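Local coordinates for acetyl-CoA hydrolase/transferase family protein (Porphyromonas gingivalis, PDB 2NVV), which probably hydrolyses acetyl-CoA or moves CoA between acetate and other acids, as a zinc-containing member of the acetyl-CoA hydrolase/transferase family, at residues A29-A37 with R154-K162; S213-F221 with S308-D316. All coordinates share one frame; numbering follows the deposited sequence.

Contact 1 of 2, residues A29-A37 with R154-K162; sequences AGNPKVVPA and RIIVELNDK
E158 points its carboxylate to the backbone of K33, V34 and V35, where helix 35-47 begins. The setting is a Rossmann-like parallel sheet. E158 lies on strand 154-160, between strands 122-127 and 206-212. The E158 chain leaves the strand with CG anti to the backbone N (chi1 -156°) and runs on extended; this reach carries the carboxylate to the loop backbone. Three successive N-H groups point at it. K33 N donates to E158 OE2 in a nearly straight bond (169°). V34 N gives weak bonds to both oxygens, and V35 N a weak one to E158 OE1 at 3.3 Å. These N-H groups, just before and at the first residue of helix 35-47, probably help stabilise the buried negative charge. Carbon fills in around it. P32 CB and V34 CG1 each lie 3.5 Å from E158 OE1. V35 and E158 run antiparallel alongside each other, V35 CG2 lying against OE1, and this methyl also meets the I156 CG2 methyl at 4.1 Å. The K33 ammonium stays away from the E158 carboxylate and forms a salt bridge with E126, which also accepts a bond from N160 ND2. The K33 chain bends at its last torsion (chi4 65°), and NZ reaches back to N31 O at 2.9 Å, in the plane of that carbonyl.

Contact 2 of 2, residues S213-F221 with S308-D316; sequences SEPNDESDF and SVSRSVIQD
R311, in the first turn of helix 311-318, reaches along the loop 213-221 to the carbonyl of N216. Its CB lies 3.4 Å from both N216 O and E218 OE1. The chain then runs extended, CG anti to the backbone N (chi1 178°), with CG and CD passing alongside N216 O. A bend at chi3 (-53°) turns the guanidinium back to that same oxygen. NE donates to N216 O at 2.7 Å, with the acceptor almost in the guanidinium plane. NH1 adds a weak bond to N216 O, so one carbonyl takes two N-H groups at the guanidinium edge. P215 CG covers one face of the group, 3.7 Å from R311 NH1. The backbone N of R311 adds a weak bond to D217 O.

The N216 side chain makes a separate bond: ND2 donates to V309 O at 2.9 Å, and a water bridges ND2 to V309 N. It crosses the I314 side chain at about a right angle, its amide carbon CG resting on the CG2 methyl of I314, 3.9 Å away.

E218 sits over the helix start. Its OE2 accepts S219 N at 3.0 Å and S219 OG at 3.2 Å, from opposite faces of the carboxylate plane. A weak bond from S312 N to E218 OE2 ties the carboxylate to the helix, whose N-terminal end probably favours its charge. S310 holds the N-cap position, its OG bonded to D288.

The contact thus fastens the loop between strand 206-212 and helix 226-245 to the N-terminal turn of helix 311-318. V309 and V313 pack this region against helix 288-295.

In the fold
The two contacts follow each other along the chain, with centres about 17 Å apart, and they touch directly. N160 OD1 of contact 1 probably accepts a hydrogen bond from E214 N of contact 2 at 2.8 Å. K162 NZ and S213 OG are probably bonded at 3.0 Å, and K33 CD packs on E214 CB. The loop after strand 206-212 thus touches both the N-terminal sheet region and the start of helix 311-318. Contact 1 lies away from the annotated sites. Contact 2 comes nearer: the V309 side chain is about 10 Å from that of V259, a predicted CoA-binding residue. The zinc ligands H411, D413, E416 and H417 take no part in either contact.

Contact 1 of 2, residues A29-A37 with R154-K162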
loop_
_atom_site.group_PDB
_atom_site.type_symbol
_atom_site.label_atom_id
_atom_site.label_comp_id
_atom_site.label_asym_id
_atom_site.label_seq_id
_atom_site.Cartn_x
_atom_site.Cartn_y
_atom_site.Cartn_z
ATOM N N ALA A 29 15.953 -0.000 -21.654
ATOM C CA ALA A 29 16.064 -1.400 -22.072
ATOM C C ALA A 29 14.733 -1.989 -22.575
ATOM O O ALA A 29 13.710 -1.919 -21.880
ATOM C CB ALA A 29 16.608 -2.247 -20.912
ATOM N N GLY A 30 14.759 -2.566 -23.780
ATOM C CA GLY A 30 13.567 -3.173 -24.359
ATOM C C GLY A 30 12.602 -2.224 -25.047
ATOM O O GLY A 30 11.537 -2.635 -25.485
ATOM N N ASN A 31 12.986 -0.954 -25.148
ATOM C CA ASN A 31 12.162 0.077 -25.768
ATOM C C ASN A 31 12.522 0.370 -27.213
ATOM O O ASN A 31 13.680 0.255 -27.610
ATOM C CB ASN A 31 12.291 1.382 -24.982
ATOM C CG ASN A 31 11.304 1.487 -23.851
ATOM O OD1 ASN A 31 10.156 1.878 -24.044
ATOM N ND2 ASN A 31 11.741 1.126 -22.662
ATOM N N PRO A 32 11.524 0.758 -28.026
ATOM C CA PRO A 32 11.772 1.079 -29.429
ATOM C C PRO A 32 12.660 2.333 -29.448
ATOM O O PRO A 32 12.499 3.209 -28.600
ATOM C CB PRO A 32 10.364 1.319 -29.973
ATOM C CG PRO A 32 9.618 1.818 -28.770
ATOM C CD PRO A 32 10.089 0.868 -27.716
ATOM N N LYS A 33 13.585 2.415 -30.408
ATOM C CA LYS A 33 14.519 3.536 -30.480
ATOM C C LYS A 33 14.522 4.387 -31.756
ATOM O O LYS A 33 15.117 5.471 -31.779
ATOM C CB LYS A 33 15.934 3.006 -30.248
ATOM C CG LYS A 33 16.099 2.235 -28.968
ATOM C CD LYS A 33 17.378 1.416 -28.992
ATOM C CE LYS A 33 17.588 0.671 -27.677
ATOM N NZ LYS A 33 16.552 -0.353 -27.423
ATOM N N VAL A 34 13.873 3.918 -32.817
ATOM C CA VAL A 34 13.889 4.683 -34.059
ATOM C C VAL A 34 12.512 5.165 -34.554
ATOM O O VAL A 34 12.395 6.225 -35.177
ATOM C CB VAL A 34 14.618 3.874 -35.171
ATOM C CG1 VAL A 34 13.713 2.792 -35.707
ATOM C CG2 VAL A 34 15.086 4.799 -36.284
ATOM N N VAL A 35 11.467 4.411 -34.258
ATOM C CA VAL A 35 10.145 4.819 -34.691
ATOM C C VAL A 35 9.604 6.035 -33.930
ATOM O O VAL A 35 9.084 6.970 -34.540
ATOM C CB VAL A 35 9.140 3.657 -34.587
ATOM C CG1 VAL A 35 7.721 4.159 -34.911
ATOM C CG2 VAL A 35 9.535 2.559 -35.559
ATOM N N PRO A 36 9.707 6.039 -32.585
ATOM C CA PRO A 36 9.187 7.209 -31.861
ATOM C C PRO A 36 9.744 8.556 -32.346
ATOM O O PRO A 36 9.052 9.576 -32.296
ATOM C CB PRO A 36 9.527 6.901 -30.399
ATOM C CG PRO A 36 10.594 5.854 -30.480
ATOM C CD PRO A 36 10.192 5.017 -31.644
ATOM N N ALA A 37 10.982 8.558 -32.830
ATOM C CA ALA A 37 11.592 9.776 -33.339
ATOM C C ALA A 37 10.924 10.170 -34.659
ATOM O O ALA A 37 10.765 11.357 -34.959
ATOM C CB ALA A 37 13.086 9.562 -33.548
ATOM N N ARG A 154 -3.113 -2.356 -33.684
ATOM C CA ARG A 154 -2.024 -2.676 -34.599
ATOM C C ARG A 154 -0.686 -2.595 -33.881
ATOM O O ARG A 154 -0.522 -1.825 -32.929
ATOM C CB ARG A 154 -2.049 -1.743 -35.811
ATOM C CG ARG A 154 -2.292 -0.299 -35.462
ATOM C CD ARG A 154 -2.519 0.562 -36.703
ATOM N NE ARG A 154 -2.665 1.972 -36.340
ATOM C CZ ARG A 154 -3.701 2.466 -35.678
ATOM N NH1 ARG A 154 -4.688 1.662 -35.314
ATOM N NH2 ARG A 154 -3.743 3.750 -35.350
ATOM N N ILE A 155 0.265 -3.411 -34.334
ATOM C CA ILE A 155 1.589 -3.471 -33.724
ATOM C C ILE A 155 2.704 -3.106 -34.681
ATOM O O ILE A 155 2.735 -3.571 -35.816
ATOM C CB ILE A 155 1.875 -4.881 -33.179
ATOM C CG1 ILE A 155 0.828 -5.248 -32.124
ATOM C CG2 ILE A 155 3.282 -4.947 -32.600
ATOM C CD1 ILE A 155 0.921 -6.668 -31.634
ATOM N N ILE A 156 3.620 -2.260 -34.211
ATOM C CA ILE A 156 4.772 -1.847 -35.001
ATOM C C ILE A 156 6.002 -2.464 -34.351
ATOM O O ILE A 156 6.393 -2.074 -33.256
ATOM C CB ILE A 156 4.938 -0.310 -35.018
ATOM C CG1 ILE A 156 3.745 0.340 -35.729
ATOM C CG2 ILE A 156 6.248 0.055 -35.697
ATOM C CD1 ILE A 156 3.797 1.859 -35.746
ATOM N N VAL A 157 6.602 -3.436 -35.027
ATOM C CA VAL A 157 7.786 -4.118 -34.508
ATOM C C VAL A 157 9.121 -3.529 -34.980
ATOM O O VAL A 157 9.262 -3.072 -36.115
ATOM C CB VAL A 157 7.766 -5.613 -34.877
ATOM C CG1 VAL A 157 8.964 -6.318 -34.251
ATOM C CG2 VAL A 157 6.448 -6.238 -34.428
ATOM N N GLU A 158 10.099 -3.565 -34.087
ATOM C CA GLU A 158 11.432 -3.044 -34.341
ATOM C C GLU A 158 12.410 -4.196 -34.067
ATOM O O GLU A 158 12.628 -4.558 -32.919
ATOM C CB GLU A 158 11.669 -1.882 -33.384
ATOM C CG GLU A 158 12.689 -0.868 -33.815
ATOM C CD GLU A 158 12.612 0.409 -32.988
ATOM O OE1 GLU A 158 11.713 1.249 -33.231
ATOM O OE2 GLU A 158 13.448 0.561 -32.078
ATOM N N LEU A 159 12.978 -4.769 -35.128
ATOM C CA LEU A 159 13.906 -5.902 -35.022
ATOM C C LEU A 159 15.358 -5.456 -34.836
ATOM O O LEU A 159 16.038 -5.113 -35.808
ATOM C CB LEU A 159 13.812 -6.758 -36.283
ATOM C CG LEU A 159 13.808 -8.286 -36.187
ATOM C CD1 LEU A 159 14.132 -8.847 -37.554
ATOM C CD2 LEU A 159 14.814 -8.787 -35.182
ATOM N N ASN A 160 15.836 -5.492 -33.593
ATOM C CA ASN A 160 17.196 -5.060 -33.274
ATOM C C ASN A 160 18.292 -6.092 -33.553
ATOM O O ASN A 160 18.254 -7.212 -33.063
ATOM C CB ASN A 160 17.270 -4.639 -31.808
ATOM C CG ASN A 160 18.400 -3.679 -31.538
ATOM O OD1 ASN A 160 19.440 -3.736 -32.187
ATOM N ND2 ASN A 160 18.210 -2.794 -30.568
ATOM N N ASP A 161 19.278 -5.680 -34.338
ATOM C CA ASP A 161 20.434 -6.500 -34.707
ATOM C C ASP A 161 21.236 -6.996 -33.503
ATOM O O ASP A 161 21.657 -8.141 -33.448
ATOM C CB ASP A 161 21.389 -5.670 -35.567
ATOM C CG ASP A 161 21.366 -6.070 -37.009
ATOM O OD1 ASP A 161 21.675 -7.246 -37.284
ATOM O OD2 ASP A 161 21.041 -5.219 -37.865
ATOM N N LYS A 162 21.449 -6.096 -32.551
ATOM C CA LYS A 162 22.246 -6.356 -31.365
ATOM C C LYS A 162 21.756 -7.373 -30.341
ATOM O O LYS A 162 22.516 -7.779 -29.458
ATOM C CB LYS A 162 22.522 -5.024 -30.669
ATOM C CG LYS A 162 23.278 -4.028 -31.546
ATOM C CD LYS A 162 24.458 -4.699 -32.245
ATOM C CE LYS A 162 25.551 -3.712 -32.602
ATOM N NZ LYS A 162 25.035 -2.580 -33.407
#

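Contact 2 of 2, residues S213-F221 with S308-D316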
loop_
_atom_site.group_PDB
_atom_site.type_symbol
_atom_site.label_atom_id
_atom_site.label_comp_id
_atom_site.label_asym_id
_atom_site.label_seq_id
_atom_site.Cartn_x
_atom_site.Cartn_y
_atom_site.Cartn_z
ATOM N N SER A 213 19.638 -1.641 -35.555
ATOM C CA SER A 213 20.866 -2.180 -34.999
ATOM C C SER A 213 21.261 -1.146 -33.975
ATOM O O SER A 213 21.979 -0.204 -34.273
ATOM C CB SER A 213 21.938 -2.312 -36.075
ATOM O OG SER A 213 23.067 -2.998 -35.565
ATOM N N GLU A 214 20.754 -1.304 -32.765
ATOM C CA GLU A 214 21.031 -0.351 -31.704
ATOM C C GLU A 214 21.720 -1.013 -30.518
ATOM O O GLU A 214 21.151 -1.872 -29.843
ATOM C CB GLU A 214 19.722 0.318 -31.252
ATOM C CG GLU A 214 18.944 0.972 -32.386
ATOM C CD GLU A 214 19.651 2.187 -32.955
ATOM O OE1 GLU A 214 19.357 2.566 -34.107
ATOM O OE2 GLU A 214 20.494 2.774 -32.243
ATOM N N PRO A 215 22.972 -0.619 -30.253
ATOM C CA PRO A 215 23.744 -1.174 -29.142
ATOM C C PRO A 215 23.387 -0.505 -27.823
ATOM O O PRO A 215 22.792 0.557 -27.814
ATOM C CB PRO A 215 25.180 -0.887 -29.558
ATOM C CG PRO A 215 25.046 0.456 -30.211
ATOM C CD PRO A 215 23.809 0.281 -31.073
ATOM N N ASN A 216 23.752 -1.149 -26.716
ATOM C CA ASN A 216 23.507 -0.621 -25.375
ATOM C C ASN A 216 24.475 0.533 -25.162
ATOM O O ASN A 216 25.564 0.545 -25.759
ATOM C CB ASN A 216 23.791 -1.690 -24.310
ATOM C CG ASN A 216 22.590 -2.572 -24.019
ATOM O OD1 ASN A 216 21.934 -3.089 -24.927
ATOM N ND2 ASN A 216 22.305 -2.763 -22.735
ATOM N N ASP A 217 24.096 1.504 -24.332
ATOM C CA ASP A 217 25.010 2.611 -24.057
ATOM C C ASP A 217 26.072 2.018 -23.148
ATOM O O ASP A 217 25.880 0.923 -22.608
ATOM C CB ASP A 217 24.315 3.752 -23.316
ATOM C CG ASP A 217 23.304 4.480 -24.173
ATOM O OD1 ASP A 217 22.215 3.903 -24.433
ATOM O OD2 ASP A 217 23.610 5.631 -24.581
ATOM N N GLU A 218 27.196 2.704 -22.978
ATOM C CA GLU A 218 28.200 2.160 -22.086
ATOM C C GLU A 218 28.080 2.848 -20.744
ATOM O O GLU A 218 27.407 3.871 -20.619
ATOM C CB GLU A 218 29.615 2.330 -22.640
ATOM C CG GLU A 218 30.665 1.672 -21.742
ATOM C CD GLU A 218 30.483 0.149 -21.603
ATOM O OE1 GLU A 218 30.717 -0.574 -22.601
ATOM O OE2 GLU A 218 30.110 -0.328 -20.505
ATOM N N SER A 219 28.721 2.258 -19.741
ATOM C CA SER A 219 28.705 2.776 -18.382
ATOM C C SER A 219 29.375 4.139 -18.351
ATOM O O SER A 219 30.519 4.288 -18.793
ATOM C CB SER A 219 29.430 1.807 -17.444
ATOM O OG SER A 219 30.729 1.500 -17.930
ATOM N N ASP A 220 28.653 5.126 -17.827
ATOM C CA ASP A 220 29.149 6.488 -17.741
ATOM C C ASP A 220 29.433 6.929 -16.302
ATOM O O ASP A 220 28.577 6.794 -15.423
ATOM C CB ASP A 220 28.133 7.434 -18.389
ATOM C CG ASP A 220 28.047 7.246 -19.909
ATOM O OD1 ASP A 220 27.152 7.851 -20.551
ATOM O OD2 ASP A 220 28.879 6.493 -20.466
ATOM N N PHE A 221 30.644 7.450 -16.095
ATOM C CA PHE A 221 31.147 7.951 -14.809
ATOM C C PHE A 221 30.375 7.558 -13.551
ATOM O O PHE A 221 29.278 8.087 -13.283
ATOM C CB PHE A 221 31.259 9.473 -14.881
ATOM C CG PHE A 221 31.781 10.109 -13.622
ATOM C CD1 PHE A 221 32.952 9.655 -13.022
ATOM C CD2 PHE A 221 31.113 11.190 -13.054
ATOM C CE1 PHE A 221 33.454 10.273 -11.872
ATOM C CE2 PHE A 221 31.607 11.815 -11.908
ATOM C CZ PHE A 221 32.783 11.355 -11.316
ATOM N N SER A 308 19.009 -3.918 -17.219
ATOM C CA SER A 308 19.547 -2.620 -17.584
ATOM C C SER A 308 21.030 -2.560 -17.276
ATOM O O SER A 308 21.432 -2.019 -16.248
ATOM C CB SER A 308 18.804 -1.525 -16.826
ATOM O OG SER A 308 17.429 -1.534 -17.165
ATOM N N VAL A 309 21.838 -3.106 -18.178
ATOM C CA VAL A 309 23.284 -3.139 -17.991
ATOM C C VAL A 309 24.054 -2.389 -19.074
ATOM O O VAL A 309 23.517 -2.110 -20.143
ATOM C CB VAL A 309 23.788 -4.588 -17.945
ATOM C CG1 VAL A 309 23.125 -5.326 -16.787
ATOM C CG2 VAL A 309 23.501 -5.276 -19.275
ATOM N N SER A 310 25.311 -2.062 -18.784
ATOM C CA SER A 310 26.148 -1.343 -19.734
ATOM C C SER A 310 26.475 -2.230 -20.929
ATOM O O SER A 310 26.262 -3.438 -20.879
ATOM C CB SER A 310 27.433 -0.872 -19.048
ATOM O OG SER A 310 28.119 -1.950 -18.446
ATOM N N ARG A 311 26.978 -1.628 -22.003
ATOM C CA ARG A 311 27.318 -2.372 -23.216
ATOM C C ARG A 311 28.352 -3.458 -22.956
ATOM O O ARG A 311 28.273 -4.549 -23.515
ATOM C CB ARG A 311 27.846 -1.424 -24.295
ATOM C CG ARG A 311 28.277 -2.129 -25.584
ATOM C CD ARG A 311 28.862 -1.148 -26.585
ATOM N NE ARG A 311 27.966 -0.020 -26.828
ATOM C CZ ARG A 311 28.277 1.029 -27.581
ATOM N NH1 ARG A 311 27.407 2.015 -27.752
ATOM N NH2 ARG A 311 29.462 1.087 -28.166
ATOM N N SER A 312 29.325 -3.156 -22.108
ATOM C CA SER A 312 30.368 -4.123 -21.796
ATOM C C SER A 312 29.783 -5.354 -21.124
ATOM O O SER A 312 30.184 -6.486 -21.402
ATOM C CB SER A 312 31.409 -3.498 -20.875
ATOM O OG SER A 312 32.247 -4.507 -20.321
ATOM N N VAL A 313 28.825 -5.114 -20.238
ATOM C CA VAL A 313 28.172 -6.175 -19.489
ATOM C C VAL A 313 27.209 -7.009 -20.328
ATOM O O VAL A 313 27.173 -8.239 -20.208
ATOM C CB VAL A 313 27.420 -5.586 -18.278
ATOM C CG1 VAL A 313 26.607 -6.664 -17.589
ATOM C CG2 VAL A 313 28.415 -4.987 -17.296
ATOM N N ILE A 314 26.431 -6.339 -21.186
ATOM C CA ILE A 314 25.465 -7.029 -22.040
ATOM C C ILE A 314 26.177 -7.907 -23.045
ATOM O O ILE A 314 25.683 -8.971 -23.386
ATOM C CB ILE A 314 24.546 -6.043 -22.784
ATOM C CG1 ILE A 314 23.380 -6.803 -23.411
ATOM C CG2 ILE A 314 25.313 -5.305 -23.870
ATOM C CD1 ILE A 314 22.456 -7.457 -22.405
ATOM N N GLN A 315 27.347 -7.473 -23.508
ATOM C CA GLN A 315 28.118 -8.265 -24.465
ATOM C C GLN A 315 28.706 -9.483 -23.767
ATOM O O GLN A 315 28.812 -10.557 -24.364
ATOM C CB GLN A 315 29.235 -7.434 -25.092
ATOM C CG GLN A 315 28.726 -6.232 -25.871
ATOM C CD GLN A 315 29.816 -5.521 -26.652
ATOM O OE1 GLN A 315 30.853 -5.149 -26.098
ATOM N NE2 GLN A 315 29.580 -5.318 -27.952
ATOM N N ASP A 316 29.074 -9.326 -22.500
ATOM C CA ASP A 316 29.627 -10.447 -21.757
ATOM C C ASP A 316 28.549 -11.514 -21.534
ATOM O O ASP A 316 28.812 -12.722 -21.607
ATOM C CB ASP A 316 30.185 -9.969 -20.415
ATOM C CG ASP A 316 30.743 -11.108 -19.572
ATOM O OD1 ASP A 316 31.465 -11.969 -20.116
ATOM O OD2 ASP A 316 30.467 -11.133 -18.357
HETATM O O HOH W 1 20.462 -3.627 -21.098
#